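Local coordinates for thioredoxin domain-containing protein (Aeropyrum pernix, PDB 3HA9) that is of unknown function but has a thioredoxin-like fold with a redox-type disulfide, and is probably an oxidoreductase with antioxidant activity, at residues A81-L85 / G86-P90; F101-F104 / I105-G109; N127-S130 / I131-V135. All blocks are in the same frame, centred on the assembly; numbering follows the deposited sequence.

Contact 1 (A81-L85 / G86-P90); sequences ALKAL and GLNKP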
ATOM      1  N   ALA A  81      -4.131   9.352 -11.598  1.00 11.81           N
ATOM      2  CA  ALA A  81      -4.997   8.227 -11.258  1.00 12.29           C
ATOM      3  C   ALA A  81      -6.463   8.565 -11.526  1.00 12.99           C
ATOM      4  O   ALA A  81      -7.199   7.732 -12.068  1.00 13.10           O
ATOM      5  CB  ALA A  81      -4.792   7.825  -9.784  1.00 11.51           C
ATOM      6  N   LEU A  82      -6.877   9.780 -11.155  1.00 13.09           N
ATOM      7  CA  LEU A  82      -8.277  10.201 -11.295  1.00 13.89           C
ATOM      8  C   LEU A  82      -8.678  10.254 -12.764  1.00 14.43           C
ATOM      9  O   LEU A  82      -9.777   9.842 -13.128  1.00 14.38           O
ATOM     10  CB  LEU A  82      -8.513  11.572 -10.626  1.00 14.14           C
ATOM     11  CG  LEU A  82      -8.258  11.610  -9.110  1.00 15.79           C
ATOM     12  CD1 LEU A  82      -8.774  12.933  -8.453  1.00 15.56           C
ATOM     13  CD2 LEU A  82      -8.788  10.381  -8.388  1.00 15.00           C
ATOM     14  N   LYS A  83      -7.775  10.761 -13.595  1.00 14.67           N
ATOM     15  CA  LYS A  83      -7.999  10.793 -15.048  1.00 14.91           C
ATOM     16  C   LYS A  83      -8.181   9.386 -15.623  1.00 14.57           C
ATOM     17  O   LYS A  83      -9.125   9.150 -16.395  1.00 14.75           O
ATOM     18  CB  LYS A  83      -6.869  11.518 -15.776  1.00 15.51           C
ATOM     19  CG  LYS A  83      -7.100  11.598 -17.297  1.00 17.56           C
ATOM     20  CD  LYS A  83      -5.946  12.253 -18.018  1.00 21.49           C
ATOM     21  CE  LYS A  83      -6.244  12.335 -19.502  1.00 23.97           C
ATOM     22  NZ  LYS A  83      -5.108  12.926 -20.262  1.00 26.79           N
ATOM     23  N   ALA A  84      -7.288   8.462 -15.245  1.00 14.56           N
ATOM     24  CA  ALA A  84      -7.364   7.065 -15.699  1.00 14.28           C
ATOM     25  C   ALA A  84      -8.683   6.419 -15.295  1.00 14.28           C
ATOM     26  O   ALA A  84      -9.249   5.625 -16.051  1.00 14.31           O
ATOM     27  CB  ALA A  84      -6.193   6.240 -15.127  1.00 14.75           C
ATOM     28  N   LEU A  85      -9.159   6.760 -14.099  1.00 13.73           N
ATOM     29  CA  LEU A  85     -10.344   6.123 -13.529  1.00 13.58           C
ATOM     30  C   LEU A  85     -11.646   6.859 -13.860  1.00 13.70           C
ATOM     31  O   LEU A  85     -12.727   6.372 -13.510  1.00 13.83           O
ATOM     32  CB  LEU A  85     -10.183   5.988 -12.007  1.00 13.70           C
ATOM     33  CG  LEU A  85      -9.087   5.004 -11.566  1.00 13.76           C
ATOM     34  CD1 LEU A  85      -8.722   5.241 -10.094  1.00 15.53           C
ATOM     35  CD2 LEU A  85      -9.532   3.556 -11.776  1.00 15.88           C
ATOM     36  N   GLY A  86     -11.540   8.016 -14.522  1.00 12.91           N
ATOM     37  CA  GLY A  86     -12.714   8.865 -14.825  1.00 13.59           C
ATOM     38  C   GLY A  86     -13.303   9.590 -13.620  1.00 13.92           C
ATOM     39  O   GLY A  86     -14.448  10.044 -13.647  1.00 14.26           O
ATOM     40  N   LEU A  87     -12.513   9.732 -12.562  1.00 13.79           N
ATOM     41  CA  LEU A  87     -12.971  10.368 -11.329  1.00 13.11           C
ATOM     42  C   LEU A  87     -12.576  11.854 -11.244  1.00 13.12           C
ATOM     43  O   LEU A  87     -12.768  12.503 -10.197  1.00 12.61           O
ATOM     44  CB  LEU A  87     -12.408   9.595 -10.117  1.00 13.10           C
ATOM     45  CG  LEU A  87     -12.812   8.113 -10.016  1.00 12.01           C
ATOM     46  CD1 LEU A  87     -12.080   7.429  -8.864  1.00 12.63           C
ATOM     47  CD2 LEU A  87     -14.328   7.954  -9.818  1.00 11.76           C
ATOM     48  N   ASN A  88     -12.038  12.380 -12.343  1.00 12.89           N
ATOM     49  CA  ASN A  88     -11.629  13.777 -12.424  1.00 13.48           C
ATOM     50  C   ASN A  88     -12.822  14.677 -12.765  1.00 12.99           C
ATOM     51  O   ASN A  88     -12.829  15.398 -13.766  1.00 13.60           O
ATOM     52  CB  ASN A  88     -10.456  13.966 -13.416  1.00 14.79           C
ATOM     53  CG  ASN A  88     -10.748  13.429 -14.807  1.00 15.35           C
ATOM     54  OD1 ASN A  88     -11.461  12.433 -14.978  1.00 18.14           O
ATOM     55  ND2 ASN A  88     -10.186  14.099 -15.827  1.00 17.64           N
ATOM     56  N   LYS A  89     -13.835  14.616 -11.909  1.00 12.84           N
ATOM     57  CA  LYS A  89     -15.111  15.277 -12.167  1.00 13.22           C
ATOM     58  C   LYS A  89     -15.549  16.041 -10.941  1.00 12.82           C
ATOM     59  O   LYS A  89     -15.121  15.728  -9.833  1.00 12.62           O
ATOM     60  CB  LYS A  89     -16.170  14.228 -12.518  1.00 13.88           C
ATOM     61  CG  LYS A  89     -15.891  13.497 -13.841  1.00 15.62           C
ATOM     62  CD  LYS A  89     -15.885  14.486 -14.991  1.00 20.83           C
ATOM     63  CE  LYS A  89     -15.894  13.802 -16.333  1.00 23.37           C
ATOM     64  NZ  LYS A  89     -16.328  14.717 -17.426  1.00 23.35           N
ATOM     65  N   PRO A  90     -16.424  17.039 -11.113  1.00 11.95           N
ATOM     66  CA  PRO A  90     -16.823  17.810  -9.931  1.00 11.90           C
ATOM     67  C   PRO A  90     -17.471  17.035  -8.774  1.00 11.71           C
ATOM     68  O   PRO A  90     -17.453  17.519  -7.643  1.00 12.34           O
ATOM     69  CB  PRO A  90     -17.831  18.810 -10.509  1.00 11.93           C
ATOM     70  CG  PRO A  90     -17.371  19.005 -11.896  1.00 11.58           C
ATOM     71  CD  PRO A  90     -16.939  17.638 -12.357  1.00 12.14           C
TER

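Contact 2 (F101-F104 / I105-G109); sequences FRKF and IANYG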
ATOM      1  N   PHE A 101      -1.532  15.202   2.065  1.00 12.17           N
ATOM      2  CA  PHE A 101      -1.154  13.830   2.371  1.00 11.16           C
ATOM      3  C   PHE A 101      -0.256  13.829   3.605  1.00 11.57           C
ATOM      4  O   PHE A 101      -0.513  13.090   4.558  1.00 11.34           O
ATOM      5  CB  PHE A 101      -0.449  13.236   1.139  1.00 10.51           C
ATOM      6  CG  PHE A 101       0.037  11.796   1.291  1.00 10.53           C
ATOM      7  CD1 PHE A 101      -0.527  10.902   2.196  1.00 11.18           C
ATOM      8  CD2 PHE A 101       1.027  11.341   0.436  1.00 10.44           C
ATOM      9  CE1 PHE A 101      -0.058   9.554   2.289  1.00 10.32           C
ATOM     10  CE2 PHE A 101       1.513  10.019   0.502  1.00 10.66           C
ATOM     11  CZ  PHE A 101       0.961   9.117   1.422  1.00 11.54           C
ATOM     12  N   ARG A 102       0.762  14.695   3.606  1.00 10.99           N
ATOM     13  CA  ARG A 102       1.665  14.829   4.760  1.00 11.40           C
ATOM     14  C   ARG A 102       0.941  15.193   6.033  1.00 11.68           C
ATOM     15  O   ARG A 102       1.226  14.624   7.094  1.00 12.50           O
ATOM     16  CB  ARG A 102       2.748  15.875   4.483  1.00 11.73           C
ATOM     17  CG  ARG A 102       3.797  15.400   3.503  1.00 10.48           C
ATOM     18  CD  ARG A 102       4.892  16.460   3.314  1.00 12.06           C
ATOM     19  NE  ARG A 102       5.736  16.226   2.135  1.00 14.16           N
ATOM     20  CZ  ARG A 102       6.733  15.345   2.061  1.00 16.79           C
ATOM     21  NH1 ARG A 102       7.042  14.566   3.089  1.00 17.79           N
ATOM     22  NH2 ARG A 102       7.450  15.253   0.950  1.00 18.30           N
ATOM     23  N   LYS A 103       0.000  16.131   5.916  1.00 12.11           N
ATOM     24  CA  LYS A 103      -0.744  16.606   7.068  1.00 12.28           C
ATOM     25  C   LYS A 103      -1.608  15.498   7.673  1.00 11.60           C
ATOM     26  O   LYS A 103      -1.709  15.388   8.887  1.00 10.13           O
ATOM     27  CB  LYS A 103      -1.603  17.824   6.688  1.00 12.98           C
ATOM     28  CG  LYS A 103      -2.410  18.429   7.836  1.00 16.34           C
ATOM     29  CD  LYS A 103      -1.500  18.946   8.921  1.00 20.86           C
ATOM     30  CE  LYS A 103      -2.161  20.001   9.775  1.00 21.54           C
ATOM     31  NZ  LYS A 103      -1.112  20.819  10.417  1.00 24.57           N
ATOM     32  N   PHE A 104      -2.220  14.695   6.811  1.00 10.70           N
ATOM     33  CA  PHE A 104      -3.036  13.570   7.262  1.00 11.34           C
ATOM     34  C   PHE A 104      -2.174  12.595   8.043  1.00 10.97           C
ATOM     35  O   PHE A 104      -2.528  12.169   9.167  1.00 11.45           O
ATOM     36  CB  PHE A 104      -3.725  12.871   6.073  1.00 10.78           C
ATOM     37  CG  PHE A 104      -4.459  11.635   6.458  1.00 11.17           C
ATOM     38  CD1 PHE A 104      -5.790  11.697   6.850  1.00 12.61           C
ATOM     39  CD2 PHE A 104      -3.806  10.394   6.475  1.00 13.09           C
ATOM     40  CE1 PHE A 104      -6.473  10.529   7.246  1.00 13.15           C
ATOM     41  CE2 PHE A 104      -4.482   9.230   6.871  1.00 14.91           C
ATOM     42  CZ  PHE A 104      -5.819   9.303   7.253  1.00 14.31           C
ATOM     43  N   ILE A 105      -1.027  12.239   7.472  1.00 10.44           N
ATOM     44  CA  ILE A 105      -0.125  11.297   8.134  1.00 10.57           C
ATOM     45  C   ILE A 105       0.463  11.881   9.427  1.00 10.63           C
ATOM     46  O   ILE A 105       0.602  11.152  10.434  1.00 11.58           O
ATOM     47  CB  ILE A 105       0.981  10.776   7.154  1.00  9.98           C
ATOM     48  CG1 ILE A 105       0.332  10.039   5.979  1.00 10.16           C
ATOM     49  CG2 ILE A 105       2.026   9.895   7.894  1.00 11.47           C
ATOM     50  CD1 ILE A 105      -0.424   8.726   6.355  1.00 10.46           C
ATOM     51  N   ALA A 106       0.757  13.180   9.437  1.00 10.67           N
ATOM     52  CA  ALA A 106       1.264  13.818  10.667  1.00 11.23           C
ATOM     53  C   ALA A 106       0.199  13.814  11.759  1.00 11.36           C
ATOM     54  O   ALA A 106       0.517  13.586  12.936  1.00 12.28           O
ATOM     55  CB  ALA A 106       1.734  15.232  10.396  1.00 11.19           C
ATOM     56  N   ASN A 107      -1.048  14.058  11.366  1.00 11.93           N
ATOM     57  CA  ASN A 107      -2.163  14.108  12.317  1.00 12.18           C
ATOM     58  C   ASN A 107      -2.564  12.760  12.880  1.00 12.07           C
ATOM     59  O   ASN A 107      -2.901  12.661  14.075  1.00 13.39           O
ATOM     60  CB  ASN A 107      -3.415  14.723  11.669  1.00 12.08           C
ATOM     61  CG  ASN A 107      -3.409  16.231  11.688  1.00 15.18           C
ATOM     62  OD1 ASN A 107      -4.070  16.873  10.850  1.00 19.97           O
ATOM     63  ND2 ASN A 107      -2.692  16.814  12.630  1.00 14.24           N
ATOM     64  N   TYR A 108      -2.579  11.730  12.037  1.00 11.93           N
ATOM     65  CA  TYR A 108      -3.206  10.454  12.428  1.00 11.67           C
ATOM     66  C   TYR A 108      -2.322   9.233  12.318  1.00 12.23           C
ATOM     67  O   TYR A 108      -2.600   8.197  12.926  1.00 12.88           O
ATOM     68  CB  TYR A 108      -4.481  10.217  11.617  1.00 10.99           C
ATOM     69  CG  TYR A 108      -5.444  11.371  11.681  1.00 10.93           C
ATOM     70  CD1 TYR A 108      -6.088  11.697  12.870  1.00 11.08           C
ATOM     71  CD2 TYR A 108      -5.726  12.136  10.543  1.00 10.34           C
ATOM     72  CE1 TYR A 108      -6.979  12.756  12.940  1.00 11.57           C
ATOM     73  CE2 TYR A 108      -6.614  13.201  10.608  1.00 11.21           C
ATOM     74  CZ  TYR A 108      -7.228  13.507  11.818  1.00 11.07           C
ATOM     75  OH  TYR A 108      -8.129  14.541  11.904  1.00 11.10           O
ATOM     76  N   GLY A 109      -1.258   9.350  11.534  1.00 12.67           N
ATOM     77  CA  GLY A 109      -0.389   8.205  11.246  1.00 13.66           C
ATOM     78  C   GLY A 109       0.933   8.282  11.984  1.00 15.12           C
ATOM     79  O   GLY A 109       1.007   8.835  13.092  1.00 14.82           O
TER

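Contact 3 (N127-S130 / I131-V135); sequences NVRS and IDYIV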
ATOM      1  N   ASN A 127      -5.239  -4.527  -7.869  1.00 10.15           N
ATOM      2  CA  ASN A 127      -6.691  -4.735  -7.946  1.00 10.36           C
ATOM      3  C   ASN A 127      -7.413  -4.031  -6.798  1.00 10.09           C
ATOM      4  O   ASN A 127      -8.305  -4.592  -6.144  1.00 11.03           O
ATOM      5  CB  ASN A 127      -6.991  -6.244  -8.000  1.00  9.72           C
ATOM      6  CG  ASN A 127      -6.197  -6.931  -9.090  1.00 10.58           C
ATOM      7  OD1 ASN A 127      -6.031  -6.387 -10.181  1.00 12.13           O
ATOM      8  ND2 ASN A 127      -5.697  -8.121  -8.800  1.00 12.90           N
ATOM      9  N   VAL A 128      -7.022  -2.786  -6.580  1.00  9.26           N
ATOM     10  CA  VAL A 128      -7.468  -2.019  -5.401  1.00  9.46           C
ATOM     11  C   VAL A 128      -8.952  -1.674  -5.535  1.00  9.94           C
ATOM     12  O   VAL A 128      -9.377  -1.107  -6.551  1.00  9.67           O
ATOM     13  CB  VAL A 128      -6.616  -0.769  -5.246  1.00  9.17           C
ATOM     14  CG1 VAL A 128      -7.137   0.125  -4.137  1.00 10.03           C
ATOM     15  CG2 VAL A 128      -5.150  -1.186  -4.969  1.00 10.45           C
ATOM     16  N   ARG A 129      -9.719  -2.010  -4.504  1.00  8.97           N
ATOM     17  CA  ARG A 129     -11.188  -1.967  -4.578  1.00 10.09           C
ATOM     18  C   ARG A 129     -11.829  -0.741  -3.913  1.00  9.67           C
ATOM     19  O   ARG A 129     -13.037  -0.551  -4.019  1.00  9.34           O
ATOM     20  CB  ARG A 129     -11.774  -3.251  -3.944  1.00 10.66           C
ATOM     21  CG  ARG A 129     -11.374  -4.538  -4.655  1.00 12.38           C
ATOM     22  CD  ARG A 129     -12.181  -5.708  -4.110  1.00 16.20           C
ATOM     23  NE  ARG A 129     -13.484  -5.809  -4.768  1.00 19.07           N
ATOM     24  CZ  ARG A 129     -13.661  -6.352  -5.974  1.00 20.20           C
ATOM     25  NH1 ARG A 129     -12.627  -6.850  -6.644  1.00 19.62           N
ATOM     26  NH2 ARG A 129     -14.872  -6.424  -6.506  1.00 21.56           N
ATOM     27  N   SER A 130     -11.034   0.087  -3.233  1.00 10.03           N
ATOM     28  CA  SER A 130     -11.591   1.239  -2.476  1.00  9.63           C
ATOM     29  C   SER A 130     -10.488   2.210  -2.098  1.00 10.26           C
ATOM     30  O   SER A 130      -9.309   1.942  -2.366  1.00 10.25           O
ATOM     31  CB  SER A 130     -12.266   0.746  -1.189  1.00 10.71           C
ATOM     32  OG  SER A 130     -11.280   0.365  -0.225  1.00 11.76           O
ATOM     33  N   ILE A 131     -10.872   3.331  -1.488  1.00  9.15           N
ATOM     34  CA  ILE A 131      -9.897   4.312  -1.000  1.00 10.06           C
ATOM     35  C   ILE A 131      -9.415   4.032   0.431  1.00  9.48           C
ATOM     36  O   ILE A 131      -8.815   4.894   1.062  1.00  9.69           O
ATOM     37  CB  ILE A 131     -10.459   5.763  -1.090  1.00 10.05           C
ATOM     38  CG1 ILE A 131     -11.725   5.892  -0.246  1.00 11.87           C
ATOM     39  CG2 ILE A 131     -10.721   6.143  -2.553  1.00 12.15           C
ATOM     40  CD1 ILE A 131     -12.257   7.322  -0.148  1.00 11.91           C
ATOM     41  N   ASP A 132      -9.677   2.829   0.933  1.00  9.32           N
ATOM     42  CA  ASP A 132      -9.132   2.390   2.223  1.00  9.71           C
ATOM     43  C   ASP A 132      -8.917   0.891   2.090  1.00  9.51           C
ATOM     44  O   ASP A 132      -9.710   0.073   2.567  1.00  9.75           O
ATOM     45  CB  ASP A 132     -10.075   2.761   3.383  1.00  9.82           C
ATOM     46  CG  ASP A 132      -9.463   2.515   4.765  1.00 11.35           C
ATOM     47  OD1 ASP A 132      -8.360   1.941   4.856  1.00 11.84           O
ATOM     48  OD2 ASP A 132     -10.124   2.854   5.789  1.00 12.72           O
ATOM     49  N   TYR A 133      -7.821   0.533   1.433  1.00  9.39           N
ATOM     50  CA  TYR A 133      -7.612  -0.845   1.001  1.00  9.37           C
ATOM     51  C   TYR A 133      -6.235  -1.278   1.434  1.00  9.44           C
ATOM     52  O   TYR A 133      -5.280  -0.526   1.309  1.00  9.60           O
ATOM     53  CB  TYR A 133      -7.754  -0.925  -0.538  1.00  9.12           C
ATOM     54  CG  TYR A 133      -7.721  -2.335  -1.118  1.00  9.17           C
ATOM     55  CD1 TYR A 133      -8.890  -3.096  -1.219  1.00  9.53           C
ATOM     56  CD2 TYR A 133      -6.521  -2.885  -1.592  1.00 10.60           C
ATOM     57  CE1 TYR A 133      -8.857  -4.375  -1.758  1.00 11.71           C
ATOM     58  CE2 TYR A 133      -6.476  -4.188  -2.123  1.00 11.66           C
ATOM     59  CZ  TYR A 133      -7.654  -4.912  -2.207  1.00 13.31           C
ATOM     60  OH  TYR A 133      -7.634  -6.184  -2.720  1.00 14.72           O
ATOM     61  N   ILE A 134      -6.142  -2.508   1.931  1.00  9.65           N
ATOM     62  CA  ILE A 134      -4.933  -3.014   2.571  1.00 10.31           C
ATOM     63  C   ILE A 134      -4.433  -4.241   1.810  1.00  9.67           C
ATOM     64  O   ILE A 134      -5.223  -5.133   1.486  1.00 10.93           O
ATOM     65  CB  ILE A 134      -5.258  -3.401   4.052  1.00 10.57           C
ATOM     66  CG1 ILE A 134      -5.446  -2.141   4.920  1.00 11.29           C
ATOM     67  CG2 ILE A 134      -4.209  -4.363   4.644  1.00 10.45           C
ATOM     68  CD1 ILE A 134      -4.144  -1.426   5.271  1.00 12.32           C
ATOM     69  N   VAL A 135      -3.147  -4.256   1.465  1.00  9.84           N
ATOM     70  CA  VAL A 135      -2.468  -5.489   1.014  1.00 10.04           C
ATOM     71  C   VAL A 135      -1.345  -5.818   2.000  1.00 10.59           C
ATOM     72  O   VAL A 135      -0.453  -4.994   2.229  1.00 11.13           O
ATOM     73  CB  VAL A 135      -1.875  -5.333  -0.404  1.00 10.30           C
ATOM     74  CG1 VAL A 135      -1.213  -6.651  -0.873  1.00 10.78           C
ATOM     75  CG2 VAL A 135      -2.962  -4.922  -1.376  1.00 10.02           C
TER

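Contact 1 (A81-L85 / G86-P90)
Leu82 and Leu87 draw together across the end of helix 79-85 and form the tight side of this contact. Their side chains meet at about a right angle, with Leu82 CD2 4.1 Å from Leu87 CB, and Trp77 packs on both. Beneath them the backbone is held by a short, somewhat bent bond, Leu87 N donating to Leu82 O at 2.8 Å. Leu85 adds a second apolar touch from the last turn, its CB lying 3.9 Å from Leu87 CG. Leu87 thus touches two leucines of the helix, and Tyr92 of the following loop also reaches it.

The other side is looser. Asn88 has its CG between the backbone N and the carbonyl carbon (chi1 55°), which folds the amide back over the helix backbone. There its CG rests 3.8 Å from Lys83 CA, a van der Waals touch on an exposed surface. Lys83 itself is fully extended on this exposed side. The bond from Gly86 N to Lys83 O is also slacker, at 3.3 Å, and its donor stands above the carbonyl plane.

Gly86 makes the reversal with a positive phi of 72°, where a side chain would run into Leu85 O. The paired backbone bonds, together with the apolar contact of Leu82 with Leu87 that spans them, are the signature of a Schellman motif closing a helix.

Contact 2 (F101-F104 / I105-G109)
Phe104 and Ile105, neighbours on the amphipathic helix 98-108 of this thioredoxin-like fold, carry most of the contact, each through a different partner one turn away. Phe104 has CG opposite its backbone N (chi1 174°), and from there the ring leans toward the end of the helix, where Tyr108 approaches over one face. Tyr108 CD2 stands 3.7 Å from Phe104 CD1, and the two planes are inclined obliquely, at 58°. The ring also meets Ile105, whose CD1 comes in at its edge, in plane, 3.8 Å from Phe104 CD2. A bend in Ile105 (chi2 -65°) turns this methyl back toward the phenyl group.

Ile105 has a second neighbour in Phe101. The two side chains lie alongside and point the same way, Ile105 CG1 being 3.7 Å from Phe101 CE1. Beyond the helix, these two face the sheet at Ala73 and Met115, while Phe104 and Tyr108 lean on helix 52-65, where Phe104 touches Cys52 of the disulfide. An alanine in place of Phe104 would remove the ring and is likely to open a gap beside Cys52, leaving Tyr108 without the ring it packs on and the Ile105 methyl with one aromatic neighbour fewer.

On the outer surface Lys103 bends at chi2, and its aliphatic chain passes Asn107, with CG 3.8 Å from Asn107 OD1. The helical bonds persist to the last turn: Asn107 N reaches Lys103 O at 2.9 Å, and Tyr108 N donates to Phe104 O, also at 2.9 Å, nearly in line with the carbonyl.

Contact 3 (N127-S130 / I131-V135)
Tyr133 swings its ring back beneath Val128 and Arg129 because its chi1 of -173° sets CG opposite the backbone N. A chi1 of 74° at Ser130 places OG between its own backbone N and carbonyl carbon, which points it at the backbone N of Asp132, two residues on.

The tyrosine ring thus becomes a platform for the loop. Val128 CA lies over one face, 4.1 Å from the Tyr133 ring centroid and close to the normal, a CH-pi contact. Arg129 N lies over that face too, 3.6 Å from Tyr133 CD1. Val128 CG1 extends the cover toward the root of the side chain, 3.8 Å from Tyr133 CB, and Arg129 CB rests 3.8 Å from Tyr133 CE1 before the rest of the arginine leads away.

Ser130 OG comes instead at the edge of the ring. It accepts a fairly straight bond from Asp132 N, at 3.2 Å and 161°, and is also hydrogen-bonded to Thr148 OG1, which ties the turn to the neighbouring strand 143-148. Asp132 is fixed in turn by Ser51 OG and Trp43 NE1, while Ile131 touches Cys49.

The loop thereby enters strand 133-138, antiparallel to strand 39-45, right beside the Cys49-Cys52 disulfide. This is the place where many thioredoxin-fold proteins carry a cis-proline; here Ile131 and Asp132 probably occupy that segment of the CxxC site.

Overall arrangement
Along the chain the three contacts follow in series: contact 1 ends helix 79-85, contact 2 forms the last turns of the next helix, 98-108, and contact 3 leads from helix 121-125 into strand 133-138 of the mixed sheet. None touches another. Contacts 1 and 2 are furthest apart, their centres about 24 Å from each other; contact 3, the most central, is about 17 Å from contact 1 and 19 Å from contact 2, centre to centre. Contact 1 lies at the surface, whereas contacts 2 and 3 approach the Cys49-Cys52 disulfide from different elements, through Phe104 on Cys52 and Ile131 on Cys49. Two of the three thus border the disulfide, the probable redox site.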